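PDB 6K11: Lpg2148(MvcA) from Legionella pneumophila subsp. pneumophila str. Philadelphia 1, which probably acts as a deamidase-type deubiquitinating effector of Legionella that regulates the ubiquitin-conjugating enzyme UBE2N. Local coordinates for residues A[2-7]-A[335-340]; A[117-122]-A[238-243]; A[132-137]-A[150-155]; A[138-143]-A[154-159]; A[292-297]-A[318-323]. All blocks are in the same frame, centred on the assembly; numbering follows the deposited sequence.

Contact 1 of 5, residues A[2-7]-A[335-340]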
# COMPACT_ATOMS: atom_id res chain seq x y z
N GLU A 2 -19.66 -15.15 24.39
CA GLU A 2 -19.12 -14.36 23.28
C GLU A 2 -19.89 -14.56 21.98
O GLU A 2 -20.24 -15.68 21.61
CB GLU A 2 -17.64 -14.71 23.07
CG GLU A 2 -16.65 -14.08 24.06
CD GLU A 2 -16.56 -12.56 23.93
OE1 GLU A 2 -15.78 -11.94 24.70
OE2 GLU A 2 -17.25 -11.98 23.06
N SER A 3 -20.15 -13.46 21.27
CA SER A 3 -20.91 -13.53 20.03
C SER A 3 -20.10 -14.24 18.94
O SER A 3 -18.86 -14.25 18.99
CB SER A 3 -21.31 -12.14 19.56
OG SER A 3 -20.20 -11.43 19.03
N PRO A 4 -20.77 -14.86 17.96
CA PRO A 4 -20.02 -15.47 16.85
C PRO A 4 -19.13 -14.47 16.13
O PRO A 4 -18.01 -14.81 15.73
CB PRO A 4 -21.13 -16.01 15.94
CG PRO A 4 -22.28 -16.26 16.87
CD PRO A 4 -22.21 -15.16 17.90
N GLY A 5 -19.61 -13.24 15.95
CA GLY A 5 -18.80 -12.22 15.30
C GLY A 5 -17.50 -11.94 16.03
O GLY A 5 -16.46 -11.75 15.40
N PHE A 6 -17.54 -11.92 17.37
CA PHE A 6 -16.30 -11.72 18.12
C PHE A 6 -15.38 -12.93 18.03
O PHE A 6 -14.15 -12.77 18.06
CB PHE A 6 -16.59 -11.41 19.59
CG PHE A 6 -15.34 -11.22 20.39
CD1 PHE A 6 -14.71 -9.98 20.43
CD2 PHE A 6 -14.76 -12.28 21.07
CE1 PHE A 6 -13.56 -9.81 21.15
CE2 PHE A 6 -13.59 -12.11 21.79
CZ PHE A 6 -12.99 -10.87 21.83
N MET A 7 -15.94 -14.14 17.93
CA MET A 7 -15.12 -15.33 17.77
C MET A 7 -14.26 -15.24 16.51
O MET A 7 -13.13 -15.75 16.48
CB MET A 7 -16.00 -16.59 17.73
CG MET A 7 -16.62 -17.00 19.06
SD MET A 7 -15.42 -17.50 20.32
CE MET A 7 -15.17 -16.01 21.25
N ASN A 335 -20.60 -12.30 7.31
CA ASN A 335 -21.30 -13.45 7.87
C ASN A 335 -20.33 -14.23 8.76
O ASN A 335 -19.43 -14.90 8.24
CB ASN A 335 -21.83 -14.35 6.74
CG ASN A 335 -22.49 -15.62 7.27
OD1 ASN A 335 -22.61 -15.83 8.48
ND2 ASN A 335 -22.95 -16.45 6.36
N PRO A 336 -20.49 -14.18 10.09
CA PRO A 336 -19.50 -14.83 10.96
C PRO A 336 -19.39 -16.33 10.77
O PRO A 336 -18.30 -16.88 10.98
CB PRO A 336 -19.99 -14.49 12.37
CG PRO A 336 -20.82 -13.29 12.21
CD PRO A 336 -21.49 -13.43 10.86
N GLU A 337 -20.48 -17.01 10.39
CA GLU A 337 -20.40 -18.46 10.20
C GLU A 337 -19.47 -18.80 9.05
O GLU A 337 -18.70 -19.76 9.13
CB GLU A 337 -21.79 -19.06 9.94
CG GLU A 337 -22.83 -18.78 11.02
CD GLU A 337 -22.41 -19.12 12.45
OE1 GLU A 337 -23.17 -18.71 13.37
OE2 GLU A 337 -21.39 -19.82 12.68
N LEU A 338 -19.57 -18.04 7.96
CA LEU A 338 -18.70 -18.26 6.81
C LEU A 338 -17.25 -17.93 7.14
O LEU A 338 -16.34 -18.69 6.78
CB LEU A 338 -19.19 -17.43 5.63
CG LEU A 338 -18.35 -17.42 4.36
CD1 LEU A 338 -18.04 -18.85 3.90
CD2 LEU A 338 -19.08 -16.66 3.28
N ALA A 339 -17.01 -16.81 7.83
CA ALA A 339 -15.65 -16.43 8.21
C ALA A 339 -15.00 -17.48 9.11
O ALA A 339 -13.85 -17.87 8.90
CB ALA A 339 -15.66 -15.06 8.90
N LEU A 340 -15.74 -17.97 10.12
CA LEU A 340 -15.22 -19.01 11.00
C LEU A 340 -14.94 -20.31 10.25
O LEU A 340 -14.02 -21.05 10.61
CB LEU A 340 -16.19 -19.27 12.15
CG LEU A 340 -16.33 -18.18 13.22
CD1 LEU A 340 -17.61 -18.38 14.05
CD2 LEU A 340 -15.09 -18.13 14.10
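Pro4 and Pro336 face each other at the first turns of two helices, 4-19 and 336-351, where the N-terminal end of the chain packs on the start of the penultimate helix. The contact is van der Waals packing, mostly apolar, without a hydrogen bond from one segment to the other. The proline rings meet through their CB atoms, Pro4 CB to Pro336 CB at 4.0 Å. Pro336 also leans on the backbone next to Pro4: its CB lies 3.8 Å from Gly5 N and its CG 3.8 Å from Gly5 CA, a close approach made at a residue with no side chain. One turn on, Leu340 divides its fork between two neighbours. Its CD1 rests 4.0 Å from Pro4 O, while CD2 lies over the base of Met7, 3.9 Å from Met7 C. Each helix start is N-capped within its own segment: Ser3 OG accepts from Phe6 N, and Asn335 OD1 from Glu337 N, the latter donor standing 52° out of the carbonyl plane. Ser3 OG is also hydrogen-bonded to Gln240 O, and Gly5 O to Tyr237 OH, tying helix 4-19 to strand 228-238 and the loop after it. Only the base of Met7 serves the contact; with CG beside its own backbone N (chi1 -73°) and a second bend at chi2, Met7 CE ends in the plane of the Phe6 ring, at its edge.

Contact 2 of 5, residues A[117-122]-A[238-243]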
# COMPACT_ATOMS: atom_id res chain seq x y z
N SER A 117 -26.82 -6.57 16.09
CA SER A 117 -27.38 -7.34 14.99
C SER A 117 -26.48 -7.39 13.76
O SER A 117 -26.89 -7.98 12.74
CB SER A 117 -28.74 -6.76 14.60
OG SER A 117 -29.41 -7.60 13.67
N THR A 118 -25.28 -6.82 13.80
CA THR A 118 -24.48 -6.72 12.58
C THR A 118 -22.99 -6.87 12.88
O THR A 118 -22.51 -6.53 13.96
CB THR A 118 -24.75 -5.39 11.87
OG1 THR A 118 -24.23 -5.44 10.54
CG2 THR A 118 -24.11 -4.23 12.61
N ASN A 119 -22.28 -7.43 11.90
CA ASN A 119 -20.82 -7.53 11.92
C ASN A 119 -20.30 -6.81 10.68
O ASN A 119 -20.67 -7.16 9.56
CB ASN A 119 -20.35 -8.99 11.91
CG ASN A 119 -20.88 -9.76 13.08
OD1 ASN A 119 -20.33 -9.70 14.18
ND2 ASN A 119 -21.97 -10.49 12.86
N LEU A 120 -19.44 -5.82 10.89
CA LEU A 120 -19.03 -4.90 9.84
C LEU A 120 -17.53 -5.00 9.59
O LEU A 120 -16.74 -5.07 10.54
CB LEU A 120 -19.37 -3.45 10.21
CG LEU A 120 -20.86 -3.13 10.36
CD1 LEU A 120 -21.06 -1.76 11.00
CD2 LEU A 120 -21.54 -3.21 9.01
N LEU A 121 -17.15 -4.98 8.32
CA LEU A 121 -15.76 -4.90 7.90
C LEU A 121 -15.60 -3.63 7.09
O LEU A 121 -16.33 -3.41 6.11
CB LEU A 121 -15.35 -6.12 7.07
CG LEU A 121 -13.95 -6.06 6.43
CD1 LEU A 121 -12.86 -6.08 7.50
CD2 LEU A 121 -13.73 -7.21 5.46
N ILE A 122 -14.66 -2.79 7.49
CA ILE A 122 -14.33 -1.56 6.78
C ILE A 122 -12.91 -1.69 6.25
O ILE A 122 -12.00 -2.08 6.99
CB ILE A 122 -14.45 -0.32 7.69
CG1 ILE A 122 -15.74 -0.38 8.52
CG2 ILE A 122 -14.35 0.96 6.86
CD1 ILE A 122 -15.75 0.63 9.65
N ILE A 238 -15.71 -4.62 13.13
CA ILE A 238 -16.60 -4.27 14.23
C ILE A 238 -17.59 -5.41 14.43
O ILE A 238 -18.61 -5.50 13.74
CB ILE A 238 -17.33 -2.94 13.96
CG1 ILE A 238 -16.32 -1.83 13.65
CG2 ILE A 238 -18.17 -2.55 15.19
CD1 ILE A 238 -16.90 -0.67 12.85
N PRO A 239 -17.30 -6.33 15.35
CA PRO A 239 -18.18 -7.48 15.56
C PRO A 239 -19.43 -7.09 16.35
O PRO A 239 -19.46 -6.11 17.10
CB PRO A 239 -17.31 -8.46 16.35
CG PRO A 239 -16.34 -7.58 17.09
CD PRO A 239 -16.09 -6.40 16.18
N GLN A 240 -20.47 -7.90 16.17
CA GLN A 240 -21.72 -7.68 16.88
C GLN A 240 -21.50 -7.76 18.39
O GLN A 240 -20.68 -8.52 18.89
CB GLN A 240 -22.76 -8.72 16.46
CG GLN A 240 -22.35 -10.13 16.82
CD GLN A 240 -23.28 -11.18 16.26
OE1 GLN A 240 -22.83 -12.17 15.66
NE2 GLN A 240 -24.59 -10.99 16.45
N THR A 241 -22.26 -6.93 19.11
CA THR A 241 -22.25 -6.95 20.56
C THR A 241 -23.23 -7.99 21.09
O THR A 241 -24.16 -8.42 20.40
CB THR A 241 -22.61 -5.57 21.13
OG1 THR A 241 -23.86 -5.16 20.58
CG2 THR A 241 -21.54 -4.55 20.77
N LEU A 242 -23.00 -8.41 22.34
CA LEU A 242 -23.96 -9.20 23.10
C LEU A 242 -24.71 -8.26 24.04
O LEU A 242 -24.09 -7.44 24.72
CB LEU A 242 -23.26 -10.29 23.91
CG LEU A 242 -22.83 -11.58 23.23
CD1 LEU A 242 -22.13 -12.48 24.25
CD2 LEU A 242 -24.02 -12.30 22.60
N GLY A 243 -26.03 -8.39 24.06
CA GLY A 243 -26.83 -7.61 24.99
C GLY A 243 -26.61 -6.12 24.82
O GLY A 243 -26.64 -5.59 23.70
O HOH W 1 -21.15 -4.07 13.92
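Asn119 and Gln240 are joined through main chain and side chain alike. Gln240 N gives a short, straight bond to Asn119 OD1, 2.7 Å, reaching it from 47° above the plane of that carbonyl. Asn119 ND2 in turn makes a weak bond of 3.4 Å to Gln240 OE1, with the two amides turned nearly perpendicular. Gln240 can meet it because its CG sits between backbone N and carbonyl carbon (chi1 63°), the rest of the chain extended and passing obliquely across the Asn119 side chain. Gln240 OE1 has a second weak donor in Gly5 N, and Gln240 NE2 a weak acceptor in Ser116 O. Next to this pair the backbones form one antiparallel hydrogen-bonded pair, Leu120 with Ile238, at one end of two adjacent inner strands, 120-129 and 228-238, of the five-stranded antiparallel sheet. Ile238 N reaches Leu120 O at 2.8 Å in the carbonyl plane, and Leu120 N returns to Ile238 O at 3.0 Å. Asn119 CA-H also approaches Ile238 O. Where the two chains part, a water lies 2.9 Å from Ile238 O and 2.8 Å from Thr118 O, with more acceptors around it than it has protons to give. Asn119 also pairs through its backbone with Ile334. The apolar ends of Ile122 and Ile238 cross, Ile122 CD1 to Ile238 CD1 at 3.6 Å.

Contact 3 of 5, residues A[132-137]-A[150-155]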
# COMPACT_ATOMS: atom_id res chain seq x y z
N PRO A 132 4.34 16.03 -9.90
CA PRO A 132 5.73 16.17 -10.33
C PRO A 132 6.32 17.47 -9.82
O PRO A 132 5.61 18.46 -9.61
CB PRO A 132 5.64 16.17 -11.86
CG PRO A 132 4.26 16.70 -12.14
CD PRO A 132 3.40 16.13 -11.03
N ILE A 133 7.63 17.47 -9.59
CA ILE A 133 8.31 18.64 -9.06
C ILE A 133 9.49 19.08 -9.91
O ILE A 133 10.12 20.09 -9.60
CB ILE A 133 8.78 18.44 -7.60
CG1 ILE A 133 9.71 17.24 -7.50
CG2 ILE A 133 7.58 18.30 -6.65
CD1 ILE A 133 10.68 17.30 -6.28
N VAL A 134 9.84 18.33 -10.95
CA VAL A 134 10.94 18.76 -11.82
C VAL A 134 10.53 18.67 -13.28
O VAL A 134 9.67 17.88 -13.69
CB VAL A 134 12.26 17.98 -11.59
CG1 VAL A 134 12.76 18.11 -10.13
CG2 VAL A 134 12.13 16.54 -12.01
N LEU A 135 11.18 19.52 -14.08
CA LEU A 135 11.14 19.50 -15.53
C LEU A 135 12.49 18.97 -16.02
O LEU A 135 13.53 19.35 -15.48
CB LEU A 135 10.88 20.91 -16.08
CG LEU A 135 11.30 21.19 -17.52
CD1 LEU A 135 10.40 20.42 -18.48
CD2 LEU A 135 11.25 22.69 -17.80
N VAL A 136 12.46 18.09 -17.01
CA VAL A 136 13.69 17.54 -17.59
C VAL A 136 13.73 17.90 -19.07
O VAL A 136 12.83 17.53 -19.83
CB VAL A 136 13.78 16.01 -17.42
CG1 VAL A 136 15.02 15.48 -18.14
CG2 VAL A 136 13.78 15.61 -15.93
N LYS A 137 14.78 18.61 -19.47
CA LYS A 137 15.03 18.91 -20.87
C LYS A 137 15.90 17.80 -21.46
O LYS A 137 16.98 17.51 -20.92
CB LYS A 137 15.71 20.26 -21.01
CG LYS A 137 15.91 20.70 -22.42
CD LYS A 137 16.54 22.08 -22.44
CE LYS A 137 17.44 22.25 -23.65
NZ LYS A 137 18.02 23.62 -23.68
N LYS A 150 9.73 8.20 -13.87
CA LYS A 150 8.32 8.54 -13.83
C LYS A 150 8.06 9.75 -12.93
O LYS A 150 8.87 10.11 -12.07
CB LYS A 150 7.51 7.32 -13.36
CG LYS A 150 7.68 6.10 -14.27
CD LYS A 150 6.88 4.89 -13.75
CE LYS A 150 7.72 3.63 -13.76
NZ LYS A 150 6.97 2.48 -14.32
N ASN A 151 6.90 10.38 -13.15
CA ASN A 151 6.43 11.55 -12.38
C ASN A 151 7.34 12.76 -12.59
O ASN A 151 7.72 13.46 -11.64
CB ASN A 151 6.26 11.24 -10.89
CG ASN A 151 5.25 12.18 -10.22
OD1 ASN A 151 4.37 12.73 -10.89
ND2 ASN A 151 5.38 12.35 -8.91
N LYS A 152 7.66 13.02 -13.86
CA LYS A 152 8.41 14.20 -14.26
C LYS A 152 7.79 14.76 -15.54
O LYS A 152 7.14 14.03 -16.30
CB LYS A 152 9.90 13.89 -14.50
CG LYS A 152 10.67 13.43 -13.26
CD LYS A 152 12.12 13.14 -13.60
CE LYS A 152 12.95 12.84 -12.35
NZ LYS A 152 14.39 12.57 -12.66
N ILE A 153 7.98 16.05 -15.76
CA ILE A 153 7.65 16.67 -17.05
C ILE A 153 8.90 16.65 -17.91
O ILE A 153 10.00 16.95 -17.43
CB ILE A 153 7.12 18.09 -16.86
CG1 ILE A 153 5.76 18.06 -16.17
CG2 ILE A 153 7.05 18.82 -18.21
CD1 ILE A 153 5.25 19.42 -15.74
N TYR A 154 8.74 16.28 -19.19
CA TYR A 154 9.85 16.15 -20.13
C TYR A 154 9.66 17.11 -21.29
O TYR A 154 8.61 17.09 -21.95
CB TYR A 154 9.96 14.71 -20.65
CG TYR A 154 10.48 13.76 -19.58
CD1 TYR A 154 11.85 13.55 -19.42
CD2 TYR A 154 9.61 13.11 -18.72
CE1 TYR A 154 12.34 12.70 -18.43
CE2 TYR A 154 10.09 12.26 -17.73
CZ TYR A 154 11.46 12.06 -17.59
OH TYR A 154 11.93 11.22 -16.60
N LEU A 155 10.67 17.93 -21.56
CA LEU A 155 10.64 18.87 -22.68
C LEU A 155 11.64 18.40 -23.73
O LEU A 155 12.85 18.39 -23.50
CB LEU A 155 10.97 20.30 -22.22
CG LEU A 155 11.20 21.32 -23.35
CD1 LEU A 155 9.90 21.53 -24.17
CD2 LEU A 155 11.68 22.63 -22.75
O HOH W 2 9.08 15.36 -10.36
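Leu135 holds the apolar centre. Its CD1 reaches across to the neighbouring strand and settles between Ile153 CG2 at 3.7 Å and Leu155 CB at 3.8 Å; with CG roughly opposite the backbone N (chi1 158°), the branch is swung over that strand. On the other face Val136 lies alongside the Tyr154 ring, its CB 3.7 Å from Tyr154 CD1, and Val134 CG2 runs beside the extended chain of Lys152, 3.7 Å from Lys152 CG. Between these layers the two strands are parallel, twisted by 28°, and zipped by alternating bonds: Ile153 N to Val134 O, Val136 N to Ile153 O at 2.7 Å and nearly collinear with that carbonyl, then Leu155 N to Val136 O at 2.8 Å. Before the first strand bond, a water joins Ile133 N and Asn151 O, each 2.7 Å away, while Asn151 ND2 bonds Asp130 O. Lys152 NZ forms a salt bridge with Glu191, and Lys137 NZ bonds backbone oxygens including Ile186 O. Asn151 and Lys152 make a G1 beta bulge against Ile163 of strand 160-163, the antiparallel neighbour. Within the MvcA insertion domain, Leu135 and Leu155 touch Ile214 and Ile153 touches Phe218, both of helix 206-220, and strand 192-193 flanks strand 134-137.

Contact 4 of 5, residues A[138-143]-A[154-159]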
# COMPACT_ATOMS: atom_id res chain seq x y z
N THR A 138 15.43 17.17 -22.53
CA THR A 138 16.16 16.07 -23.14
C THR A 138 15.97 16.07 -24.65
O THR A 138 14.87 16.34 -25.15
CB THR A 138 15.72 14.71 -22.57
OG1 THR A 138 16.34 13.66 -23.33
CG2 THR A 138 14.20 14.57 -22.62
N LYS A 139 17.05 15.78 -25.36
CA LYS A 139 16.97 15.59 -26.80
C LYS A 139 16.09 14.38 -27.11
O LYS A 139 16.02 13.41 -26.35
CB LYS A 139 18.37 15.39 -27.39
CG LYS A 139 19.21 16.66 -27.43
CD LYS A 139 20.43 16.50 -28.34
CE LYS A 139 21.18 17.82 -28.53
NZ LYS A 139 20.29 18.97 -28.88
N ASN A 140 15.41 14.46 -28.25
CA ASN A 140 14.57 13.35 -28.69
C ASN A 140 15.37 12.06 -28.80
O ASN A 140 14.86 10.98 -28.46
CB ASN A 140 13.91 13.70 -30.03
CG ASN A 140 12.67 12.88 -30.29
OD1 ASN A 140 12.66 11.66 -30.10
ND2 ASN A 140 11.61 13.55 -30.73
N GLU A 141 16.63 12.15 -29.23
CA GLU A 141 17.44 10.96 -29.44
C GLU A 141 17.62 10.13 -28.17
O GLU A 141 17.76 8.91 -28.25
CB GLU A 141 18.80 11.37 -30.00
CG GLU A 141 18.69 12.53 -30.99
CD GLU A 141 19.97 13.34 -31.09
OE1 GLU A 141 19.88 14.59 -31.19
OE2 GLU A 141 21.06 12.74 -31.08
N ASN A 142 17.59 10.77 -26.99
CA ASN A 142 17.89 10.10 -25.73
C ASN A 142 16.67 9.88 -24.86
O ASN A 142 16.82 9.58 -23.67
CB ASN A 142 18.94 10.88 -24.95
CG ASN A 142 20.17 11.19 -25.78
OD1 ASN A 142 20.64 12.33 -25.82
ND2 ASN A 142 20.69 10.18 -26.46
N PHE A 143 15.46 10.02 -25.40
CA PHE A 143 14.23 9.90 -24.62
C PHE A 143 13.54 8.59 -24.98
O PHE A 143 13.07 8.43 -26.11
CB PHE A 143 13.30 11.09 -24.85
CG PHE A 143 12.02 11.01 -24.06
CD1 PHE A 143 12.01 11.22 -22.69
CD2 PHE A 143 10.82 10.69 -24.70
CE1 PHE A 143 10.83 11.14 -21.96
CE2 PHE A 143 9.64 10.61 -23.97
CZ PHE A 143 9.64 10.83 -22.60
N TYR A 154 8.74 16.28 -19.19
CA TYR A 154 9.85 16.15 -20.13
C TYR A 154 9.66 17.11 -21.29
O TYR A 154 8.61 17.09 -21.95
CB TYR A 154 9.96 14.71 -20.65
CG TYR A 154 10.48 13.76 -19.58
CD1 TYR A 154 11.85 13.55 -19.42
CD2 TYR A 154 9.61 13.11 -18.72
CE1 TYR A 154 12.34 12.70 -18.43
CE2 TYR A 154 10.09 12.26 -17.73
CZ TYR A 154 11.46 12.06 -17.59
OH TYR A 154 11.93 11.22 -16.60
N LEU A 155 10.67 17.93 -21.56
CA LEU A 155 10.64 18.87 -22.68
C LEU A 155 11.64 18.40 -23.73
O LEU A 155 12.85 18.39 -23.50
CB LEU A 155 10.97 20.30 -22.22
CG LEU A 155 11.20 21.32 -23.35
CD1 LEU A 155 9.90 21.53 -24.17
CD2 LEU A 155 11.68 22.63 -22.75
N LEU A 156 11.11 18.02 -24.89
CA LEU A 156 11.90 17.62 -26.04
C LEU A 156 11.91 18.75 -27.06
O LEU A 156 11.20 19.75 -26.91
CB LEU A 156 11.33 16.34 -26.68
CG LEU A 156 11.55 14.96 -26.06
CD1 LEU A 156 11.20 14.92 -24.58
CD2 LEU A 156 10.73 13.93 -26.83
N GLU A 157 12.72 18.57 -28.12
CA GLU A 157 12.69 19.52 -29.23
C GLU A 157 11.28 19.71 -29.78
O GLU A 157 10.91 20.81 -30.18
CB GLU A 157 13.62 19.07 -30.36
CG GLU A 157 15.09 19.04 -30.03
CD GLU A 157 15.59 17.64 -29.79
OE1 GLU A 157 14.84 16.85 -29.15
OE2 GLU A 157 16.70 17.30 -30.25
N ASN A 158 10.49 18.63 -29.81
CA ASN A 158 9.20 18.68 -30.50
C ASN A 158 8.03 18.14 -29.69
O ASN A 158 6.94 17.98 -30.25
CB ASN A 158 9.28 17.93 -31.83
CG ASN A 158 9.95 16.58 -31.71
OD1 ASN A 158 10.04 15.99 -30.63
ND2 ASN A 158 10.44 16.07 -32.84
N LYS A 159 8.21 17.87 -28.41
CA LYS A 159 7.13 17.35 -27.58
C LYS A 159 7.31 17.89 -26.16
O LYS A 159 8.44 18.14 -25.72
CB LYS A 159 7.10 15.82 -27.58
CG LYS A 159 6.78 15.16 -28.94
CD LYS A 159 5.29 14.84 -29.07
CE LYS A 159 4.94 14.17 -30.41
NZ LYS A 159 6.15 13.58 -31.03
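Phe143 and Leu156 start the apolar group: Leu156 CD1 sits over one face of the Phe143 ring as a CH-pi contact, 4.2 Å from the centroid. Phe143, its CG opposite the backbone N (chi1 180°), sends CE1 over a face of the Tyr154 ring, 3.6 Å from Tyr154 CG, the ring planes inclined at 50°. Thr138 CG2 closes this cluster from the side, 3.6 Å from Leu156 CD1 and near the edge of the Tyr154 ring. One backbone-to-backbone bond crosses the contact, Thr138 N to Leu155 O at 3.0 Å, which completes the parallel bridge of Lys137 with Leu155; Leu156 CA-H then points at Thr138 O. Side-chain bonding belongs to Glu157 and Asn158. Glu157, bent at chi2, brings OE1 to Asn140 N at 2.6 Å, accepting on its syn lone pair, and Asn158 OD1 takes a weak bond from Asn140 ND2. Inside the loop, Lys139 O accepts Thr138 OG1 and Asn142 N from opposite faces. Charges gather near Glu157 OE2: Lys139 NZ at 4.2 Å and Glu141 OE1 at 4.3 Å. Through OE1 the carboxylate accepts from the first N-H of the 3-10 turn 140-141, and the nearby lysine would probably offset the repulsion between the two glutamates.

Contact 5 of 5, residues A[292-297]-A[318-323]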
# COMPACT_ATOMS: atom_id res chain seq x y z
N THR A 292 -2.88 20.64 7.38
CA THR A 292 -1.77 21.12 6.58
C THR A 292 -0.46 21.10 7.35
O THR A 292 0.57 21.51 6.81
CB THR A 292 -2.04 22.55 6.08
OG1 THR A 292 -2.08 23.43 7.21
CG2 THR A 292 -3.37 22.62 5.38
N ASN A 293 -0.48 20.65 8.60
CA ASN A 293 0.68 20.73 9.49
C ASN A 293 1.45 19.42 9.42
O ASN A 293 0.90 18.36 9.71
CB ASN A 293 0.23 21.03 10.92
CG ASN A 293 1.39 21.31 11.85
OD1 ASN A 293 1.84 20.44 12.60
ND2 ASN A 293 1.88 22.55 11.81
N THR A 294 2.72 19.50 9.03
CA THR A 294 3.54 18.30 8.95
C THR A 294 3.62 17.57 10.28
O THR A 294 3.44 16.35 10.35
CB THR A 294 4.94 18.66 8.45
OG1 THR A 294 4.84 19.13 7.11
CG2 THR A 294 5.85 17.44 8.49
N LYS A 295 3.88 18.31 11.37
CA LYS A 295 4.02 17.66 12.67
C LYS A 295 2.74 16.92 13.08
O LYS A 295 2.80 15.78 13.55
CB LYS A 295 4.41 18.71 13.73
CG LYS A 295 4.54 18.14 15.14
CD LYS A 295 5.57 17.02 15.21
CE LYS A 295 5.92 16.71 16.65
NZ LYS A 295 6.41 15.31 16.80
N GLU A 296 1.58 17.56 12.90
CA GLU A 296 0.32 16.92 13.30
C GLU A 296 0.01 15.70 12.43
O GLU A 296 -0.44 14.67 12.94
CB GLU A 296 -0.82 17.94 13.21
CG GLU A 296 -2.20 17.41 13.61
CD GLU A 296 -3.29 18.47 13.44
OE1 GLU A 296 -3.17 19.30 12.52
OE2 GLU A 296 -4.26 18.47 14.23
N ARG A 297 0.23 15.82 11.12
CA ARG A 297 0.03 14.70 10.21
C ARG A 297 0.94 13.53 10.57
O ARG A 297 0.49 12.38 10.66
CB ARG A 297 0.30 15.16 8.78
CG ARG A 297 -0.16 14.21 7.70
CD ARG A 297 0.33 14.69 6.32
NE ARG A 297 -0.37 15.88 5.86
CZ ARG A 297 0.21 17.03 5.53
NH1 ARG A 297 1.54 17.17 5.60
NH2 ARG A 297 -0.54 18.05 5.12
N LEU A 318 13.55 12.46 8.36
CA LEU A 318 13.45 12.09 6.95
C LEU A 318 12.13 11.41 6.61
O LEU A 318 11.73 11.40 5.45
CB LEU A 318 14.60 11.15 6.56
CG LEU A 318 16.01 11.73 6.58
CD1 LEU A 318 16.97 10.82 5.82
CD2 LEU A 318 16.04 13.14 6.01
N ASN A 319 11.45 10.83 7.60
CA ASN A 319 10.21 10.09 7.37
C ASN A 319 8.97 10.90 7.73
O ASN A 319 7.89 10.32 7.85
CB ASN A 319 10.25 8.78 8.16
CG ASN A 319 11.44 7.92 7.76
OD1 ASN A 319 11.56 7.53 6.60
ND2 ASN A 319 12.32 7.64 8.70
N GLU A 320 9.11 12.22 7.88
CA GLU A 320 7.96 13.08 8.13
C GLU A 320 6.95 12.96 7.00
O GLU A 320 7.31 12.71 5.84
CB GLU A 320 8.40 14.54 8.26
CG GLU A 320 8.95 14.91 9.63
CD GLU A 320 9.56 16.32 9.67
OE1 GLU A 320 9.74 16.94 8.59
OE2 GLU A 320 9.87 16.79 10.78
N LYS A 321 5.67 13.13 7.34
CA LYS A 321 4.60 13.12 6.34
C LYS A 321 4.39 14.56 5.90
O LYS A 321 3.61 15.31 6.50
CB LYS A 321 3.33 12.51 6.92
CG LYS A 321 3.44 11.03 7.29
CD LYS A 321 3.80 10.14 6.09
CE LYS A 321 4.63 8.94 6.54
NZ LYS A 321 5.53 8.43 5.48
N ARG A 322 5.10 14.95 4.85
CA ARG A 322 5.11 16.33 4.37
C ARG A 322 4.12 16.59 3.25
O ARG A 322 3.99 17.74 2.82
CB ARG A 322 6.51 16.72 3.92
CG ARG A 322 7.50 16.72 5.05
CD ARG A 322 8.89 17.13 4.58
NE ARG A 322 9.83 17.13 5.69
CZ ARG A 322 11.03 16.56 5.65
NH1 ARG A 322 11.44 15.94 4.55
NH2 ARG A 322 11.83 16.61 6.71
N GLN A 323 3.44 15.57 2.76
CA GLN A 323 2.50 15.77 1.67
C GLN A 323 1.06 15.59 2.14
O GLN A 323 0.80 14.80 3.06
CB GLN A 323 2.77 14.79 0.52
CG GLN A 323 4.20 14.84 -0.03
CD GLN A 323 4.42 13.77 -1.08
OE1 GLN A 323 4.09 12.60 -0.87
NE2 GLN A 323 4.98 14.16 -2.22
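Thr294 lays its methyl group across the loop backbone at Lys321: Thr294 CG2 stands 3.7 Å from Lys321 O, with Glu320 CB and Arg322 CG both 3.9 Å away. Its CG2 points opposite the backbone N, toward the loop; OG1, beside the backbone N, also faces the loop, 3.9 Å from Arg322 CA. One turn further along the helix Arg297 reaches the same carbonyl. Its aliphatic part crosses the base of Lys321 at about a right angle, Arg297 CD to Lys321 CB at 3.8 Å, and the bend at chi3 (-71°) brings the guanidinium round so that Arg297 NH1 donates to Lys321 O at 2.9 Å, almost straight (164°) and with the oxygen in the guanidinium plane. Gln323 O lies over one face of that group, 3.2 Å from Arg297 NE but at an angle too poor for a hydrogen bond. Arg297 NH2 is held by Thr291 O, so the head is fixed at two places. Glu320 and Arg322, whose aliphatic parts both touch the Thr294 methyl, are joined to each other by a salt bridge. Lys321 N is hydrogen-bonded to Ser298 OG, and Gln323 NE2 to Asp130. At the helix start, Asn293 OD1 accepts from Glu296 N at 2.9 Å, on a lone pair. The arrangement is an N-capped first turn of helix 294-305 whose arginine hydrogen-bonds a carbonyl of the loop leading into strand 325-333 of the antiparallel sheet.

In the fold
Contacts 1 and 2 adjoin at one end of the molecule, centres about 9 Å apart, with Pro336 and Gly5 packed on Asn119 and Ser3 bonded to Gln240: the N-terminal helix, helix 336-351 and one end of the antiparallel sheet meet there. Contacts 3 and 4, centres about 11 Å apart, share Tyr154 and Leu155 and both use strand 152-155 within the insertion domain, their centres about 49 and 58 Å from that of contact 2. Contact 5 lies between, its nearest atoms about 7 Å from contact 3. In sequence, contact 1 spans all the others, contact 2 encloses 3 and 4, and contact 5 follows. This is consistent with the insertion forming its own module, between strands 120-129 and 228-238.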